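Local coordinates for protein putative hyaluronoglucosaminidase (Clostridium perfringens, PDB 6PWI) that probably cleaves terminal N-acetylhexosamine residues from glycans, as the family 84 glycoside hydrolase part of a larger secreted protein probably anchored to the cell wall, at residues Q41-D46 / L169-Y174; E346-I351 / E381-Q386. All blocks are in the same frame, centred on the assembly; numbering follows the deposited sequence.

Contact 1 (Q41-D46 / L169-Y174); sequences QSIKYD and LLIEDY
The side-chain amide of Gln41 stacks on the ring of Tyr174, the two planes only 8° apart. Gln41 CG sits over the middle of that ring, 3.5 Å from its centroid and almost on the normal, which makes a CH-pi contact. The bend at chi2 (-79°) turns the amide along the face instead of away from it, and Gln41 NE2 bonds back to Tyr174 O at 3.1 Å from above the carbonyl plane. Asp173 OD1 accepts Gln41 N (2.9 Å, nearly straight) from one face of the carboxylate and Tyr174 N from the other; Trp444 NE1 is a further donor to it. Beyond this end strands 43-46 and 169-174 pair antiparallel, their axes approaching to 4.7 Å, with Glu172 N bound to Ser42 O and Lys44 and Leu170 exchanging two backbone bonds. On one face Ile43 and Ile171 lie side by side, CG1 to CG1 at 3.7 Å, and Tyr45 runs alongside Leu169 in the same sense. On the other, Lys44 NZ meets Glu172 OE1 in a long salt bridge of 3.5 Å, while a water joins that same OE1 to Ser42 OG and Leu170 O. Strand 43-46 flanks strand 165-175 in the mixed sheet of the region matching glycosyl hydrolase family 20, domain 2; strand 127-133 pairs antiparallel with 165-175 through Leu169, Ile171 and Asp173.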
# COMPACT_ATOMS: atom_id res chain seq x y z
N GLN A 41 -1.96 -8.69 -16.39
CA GLN A 41 -1.61 -10.08 -16.62
C GLN A 41 -1.27 -10.27 -18.09
O GLN A 41 -0.38 -11.07 -18.41
CB GLN A 41 -2.74 -11.00 -16.14
CG GLN A 41 -3.05 -10.85 -14.66
CD GLN A 41 -2.10 -11.57 -13.73
OE1 GLN A 41 -1.29 -12.39 -14.14
NE2 GLN A 41 -2.21 -11.27 -12.45
N SER A 42 -1.95 -9.53 -18.97
CA SER A 42 -1.74 -9.65 -20.41
C SER A 42 -2.22 -8.39 -21.13
O SER A 42 -3.38 -7.99 -20.99
CB SER A 42 -2.44 -10.88 -20.95
OG SER A 42 -2.26 -10.97 -22.35
N ILE A 43 -1.31 -7.78 -21.90
CA ILE A 43 -1.65 -6.65 -22.75
C ILE A 43 -1.08 -6.89 -24.15
O ILE A 43 0.06 -7.34 -24.31
CB ILE A 43 -1.22 -5.31 -22.13
CG1 ILE A 43 -1.76 -4.12 -22.94
CG2 ILE A 43 0.29 -5.23 -21.96
CD1 ILE A 43 -1.58 -2.78 -22.29
N LYS A 44 -1.90 -6.60 -25.17
CA LYS A 44 -1.54 -6.82 -26.56
C LYS A 44 -1.80 -5.54 -27.35
O LYS A 44 -2.83 -4.89 -27.16
CB LYS A 44 -2.31 -8.00 -27.13
CG LYS A 44 -1.80 -9.35 -26.68
CD LYS A 44 -2.81 -10.47 -26.83
CE LYS A 44 -2.22 -11.80 -26.43
NZ LYS A 44 -3.28 -12.82 -26.27
N TYR A 45 -0.85 -5.21 -28.22
CA TYR A 45 -0.96 -4.06 -29.11
C TYR A 45 -1.00 -4.55 -30.55
O TYR A 45 -0.45 -5.60 -30.87
CB TYR A 45 0.23 -3.13 -28.88
CG TYR A 45 0.27 -2.45 -27.53
CD1 TYR A 45 -0.26 -1.18 -27.36
CD2 TYR A 45 0.81 -3.08 -26.42
CE1 TYR A 45 -0.23 -0.55 -26.13
CE2 TYR A 45 0.84 -2.46 -25.18
CZ TYR A 45 0.32 -1.19 -25.03
OH TYR A 45 0.34 -0.56 -23.82
N ASP A 46 -1.65 -3.78 -31.43
CA ASP A 46 -1.46 -3.97 -32.86
C ASP A 46 -1.00 -2.64 -33.46
O ASP A 46 -0.88 -1.64 -32.75
CB ASP A 46 -2.66 -4.64 -33.52
CG ASP A 46 -3.95 -3.84 -33.41
OD1 ASP A 46 -3.89 -2.61 -33.61
OD2 ASP A 46 -4.99 -4.46 -33.14
N LEU A 169 -5.44 -1.65 -28.52
CA LEU A 169 -4.88 -2.64 -27.61
C LEU A 169 -5.98 -3.55 -27.07
O LEU A 169 -7.17 -3.25 -27.18
CB LEU A 169 -4.14 -1.91 -26.48
CG LEU A 169 -4.98 -0.94 -25.64
CD1 LEU A 169 -5.61 -1.64 -24.45
CD2 LEU A 169 -4.12 0.23 -25.18
N LEU A 170 -5.55 -4.66 -26.45
CA LEU A 170 -6.44 -5.56 -25.75
C LEU A 170 -5.77 -6.00 -24.44
O LEU A 170 -4.76 -6.70 -24.46
CB LEU A 170 -6.75 -6.76 -26.66
CG LEU A 170 -7.63 -7.85 -26.05
CD1 LEU A 170 -9.10 -7.44 -26.07
CD2 LEU A 170 -7.45 -9.16 -26.80
N ILE A 171 -6.34 -5.57 -23.31
CA ILE A 171 -5.90 -5.99 -21.99
C ILE A 171 -6.79 -7.14 -21.55
O ILE A 171 -8.02 -7.02 -21.57
CB ILE A 171 -5.97 -4.82 -20.98
CG1 ILE A 171 -5.09 -3.63 -21.38
CG2 ILE A 171 -5.62 -5.30 -19.57
CD1 ILE A 171 -5.33 -2.39 -20.55
N GLU A 172 -6.17 -8.26 -21.17
CA GLU A 172 -6.90 -9.34 -20.53
C GLU A 172 -6.36 -9.51 -19.11
O GLU A 172 -5.33 -10.14 -18.91
CB GLU A 172 -6.79 -10.64 -21.34
CG GLU A 172 -7.39 -10.55 -22.73
CD GLU A 172 -6.91 -11.62 -23.70
OE1 GLU A 172 -5.95 -11.34 -24.47
OE2 GLU A 172 -7.49 -12.73 -23.68
N ASP A 173 -7.07 -8.92 -18.13
CA ASP A 173 -6.48 -8.71 -16.82
C ASP A 173 -7.26 -9.45 -15.74
O ASP A 173 -8.45 -9.73 -15.89
CB ASP A 173 -6.33 -7.22 -16.51
CG ASP A 173 -5.11 -6.90 -15.66
OD1 ASP A 173 -4.45 -7.85 -15.16
OD2 ASP A 173 -4.82 -5.70 -15.49
N TYR A 174 -6.56 -9.76 -14.65
CA TYR A 174 -7.16 -10.34 -13.46
C TYR A 174 -6.19 -10.22 -12.29
O TYR A 174 -5.02 -9.88 -12.48
CB TYR A 174 -7.54 -11.80 -13.71
CG TYR A 174 -6.37 -12.71 -13.96
CD1 TYR A 174 -5.67 -13.28 -12.91
CD2 TYR A 174 -5.98 -13.01 -15.26
CE1 TYR A 174 -4.59 -14.12 -13.15
CE2 TYR A 174 -4.91 -13.85 -15.52
CZ TYR A 174 -4.21 -14.41 -14.46
OH TYR A 174 -3.16 -15.24 -14.72
O HOH W 1 -4.17 -9.54 -23.67

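Contact 2 (E346-I351 / E381-Q386); sequences EYLKTI and EAVGRQ
With chi1 at -68° and chi2 at 176°, Leu348 sets CG beside its backbone N and stretches its chain toward the end of helix 373-383, where it meets Ala382 and Val383. Val383 places CG1 opposite its own N (chi1 174°), and it is the other branch, CG2, that faces the leucine. The two side chains slant across each other: Val383 CG2 lies 4.0 Å from Leu348 CB and equally near Leu348 CD2, fitting against the base and one tip of the leucine. The second tip, Leu348 CD1, rests on Ala382 CB at 4.0 Å. The backbones also come close, with CA of Leu348 and CA of Val383 5.2 Å apart. Gly384 then leaves the helix with positive phi, a conformation readily accessible to glycine, and the chain turns toward strand 387-391. Arg385, just past this turn, uses its guanidinium on carbonyls beyond helix 346-351: NH1 donates to Ile358 O and Pro355 O, NH2 to Gly352 O and Met354 O. Val383 and Ile351 both touch Ile360 of strand 359-362, placing the contact in the outer helical layer of the (beta/alpha)8 (TIM) barrel. The touching side chains of Leu348, Ala382 and Val383 are aliphatic and no hydrogen bond crosses between the segments, so the direct contact probably depends on their fit, with the polar tie supplied by Arg385 to the adjoining loop.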
# COMPACT_ATOMS: atom_id res chain seq x y z
N GLU A 346 -4.16 -26.88 18.61
CA GLU A 346 -5.57 -27.05 18.94
C GLU A 346 -6.36 -25.81 18.51
O GLU A 346 -7.42 -25.93 17.89
CB GLU A 346 -5.79 -27.21 20.44
CG GLU A 346 -5.23 -28.49 21.04
CD GLU A 346 -6.03 -29.76 20.79
OE1 GLU A 346 -7.02 -29.72 20.02
OE2 GLU A 346 -5.64 -30.81 21.36
N TYR A 347 -5.84 -24.63 18.86
CA TYR A 347 -6.51 -23.38 18.57
C TYR A 347 -6.77 -23.27 17.07
O TYR A 347 -7.90 -23.02 16.66
CB TYR A 347 -5.75 -22.18 19.15
CG TYR A 347 -6.40 -20.87 18.78
CD1 TYR A 347 -7.35 -20.28 19.60
CD2 TYR A 347 -6.11 -20.25 17.57
CE1 TYR A 347 -7.98 -19.09 19.24
CE2 TYR A 347 -6.72 -19.06 17.20
CZ TYR A 347 -7.66 -18.49 18.03
OH TYR A 347 -8.28 -17.32 17.67
N LEU A 348 -5.73 -23.47 16.25
CA LEU A 348 -5.84 -23.25 14.82
C LEU A 348 -6.79 -24.28 14.20
O LEU A 348 -7.55 -23.95 13.30
CB LEU A 348 -4.46 -23.27 14.16
CG LEU A 348 -3.53 -22.10 14.51
CD1 LEU A 348 -2.16 -22.27 13.88
CD2 LEU A 348 -4.13 -20.75 14.12
N LYS A 349 -6.75 -25.52 14.70
CA LYS A 349 -7.61 -26.59 14.22
C LYS A 349 -9.07 -26.20 14.46
O LYS A 349 -9.92 -26.42 13.59
CB LYS A 349 -7.24 -27.91 14.90
CG LYS A 349 -7.94 -29.16 14.40
CD LYS A 349 -7.41 -30.40 15.09
CE LYS A 349 -8.44 -31.48 15.32
NZ LYS A 349 -8.53 -32.40 14.16
N THR A 350 -9.36 -25.60 15.63
CA THR A 350 -10.72 -25.21 15.96
C THR A 350 -11.20 -24.05 15.09
O THR A 350 -12.31 -24.09 14.56
CB THR A 350 -10.86 -24.85 17.44
OG1 THR A 350 -10.49 -26.04 18.14
CG2 THR A 350 -12.28 -24.49 17.81
N ILE A 351 -10.36 -23.01 15.01
CA ILE A 351 -10.59 -21.81 14.22
C ILE A 351 -10.92 -22.20 12.78
O ILE A 351 -11.77 -21.59 12.15
CB ILE A 351 -9.35 -20.88 14.33
CG1 ILE A 351 -9.33 -20.15 15.67
CG2 ILE A 351 -9.24 -19.89 13.18
CD1 ILE A 351 -10.68 -19.67 16.16
N GLU A 381 -1.85 -26.32 6.40
CA GLU A 381 -1.80 -27.61 7.08
C GLU A 381 -2.51 -27.51 8.44
O GLU A 381 -3.17 -28.46 8.85
CB GLU A 381 -0.33 -28.04 7.21
CG GLU A 381 -0.10 -29.53 7.37
CD GLU A 381 1.33 -29.99 7.11
OE1 GLU A 381 2.08 -29.29 6.37
OE2 GLU A 381 1.72 -31.07 7.63
N ALA A 382 -2.39 -26.36 9.11
CA ALA A 382 -2.87 -26.19 10.48
C ALA A 382 -4.34 -25.78 10.53
O ALA A 382 -5.09 -26.22 11.40
CB ALA A 382 -2.00 -25.20 11.21
N VAL A 383 -4.76 -24.92 9.60
CA VAL A 383 -6.06 -24.28 9.69
C VAL A 383 -7.05 -24.99 8.77
O VAL A 383 -8.21 -25.18 9.14
CB VAL A 383 -5.97 -22.76 9.42
CG1 VAL A 383 -7.33 -22.10 9.38
CG2 VAL A 383 -5.07 -22.07 10.43
N GLY A 384 -6.60 -25.36 7.56
CA GLY A 384 -7.43 -26.08 6.61
C GLY A 384 -7.78 -25.25 5.37
O GLY A 384 -8.48 -25.73 4.48
N ARG A 385 -7.27 -24.02 5.30
CA ARG A 385 -7.53 -23.13 4.17
C ARG A 385 -6.33 -22.19 4.01
O ARG A 385 -5.49 -22.09 4.90
CB ARG A 385 -8.82 -22.33 4.40
CG ARG A 385 -8.71 -21.27 5.48
CD ARG A 385 -10.04 -20.67 5.90
NE ARG A 385 -10.77 -21.57 6.78
CZ ARG A 385 -12.01 -21.38 7.21
NH1 ARG A 385 -12.68 -20.30 6.86
NH2 ARG A 385 -12.57 -22.28 8.00
N GLN A 386 -6.27 -21.49 2.88
CA GLN A 386 -5.16 -20.59 2.62
C GLN A 386 -5.29 -19.32 3.45
O GLN A 386 -6.39 -18.91 3.82
CB GLN A 386 -5.09 -20.29 1.13
CG GLN A 386 -4.74 -21.51 0.30
CD GLN A 386 -4.54 -21.13 -1.14
OE1 GLN A 386 -5.14 -20.18 -1.65
NE2 GLN A 386 -3.67 -21.87 -1.80

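In the fold
The two contacts lie in different family regions, their centres about 39 Å apart and their nearest atoms about 13 Å apart, and they share no helix or strand. Contact 1 is partly buried and belongs to the mixed sheet of the N-terminal region; it is held by backbone bonds, to which it adds an apolar face, a more polar face and a stacked amide, and buries 574 Å². Contact 2 is mostly buried and smaller, at 230 Å², and sets helix 346-351 against the C-terminal end of helix 373-383, outside the TIM barrel, mainly through aliphatic side chains. Neither lies at the predicted proton donor, Asp299. Both segments of contact 1 precede those of contact 2 in the sequence.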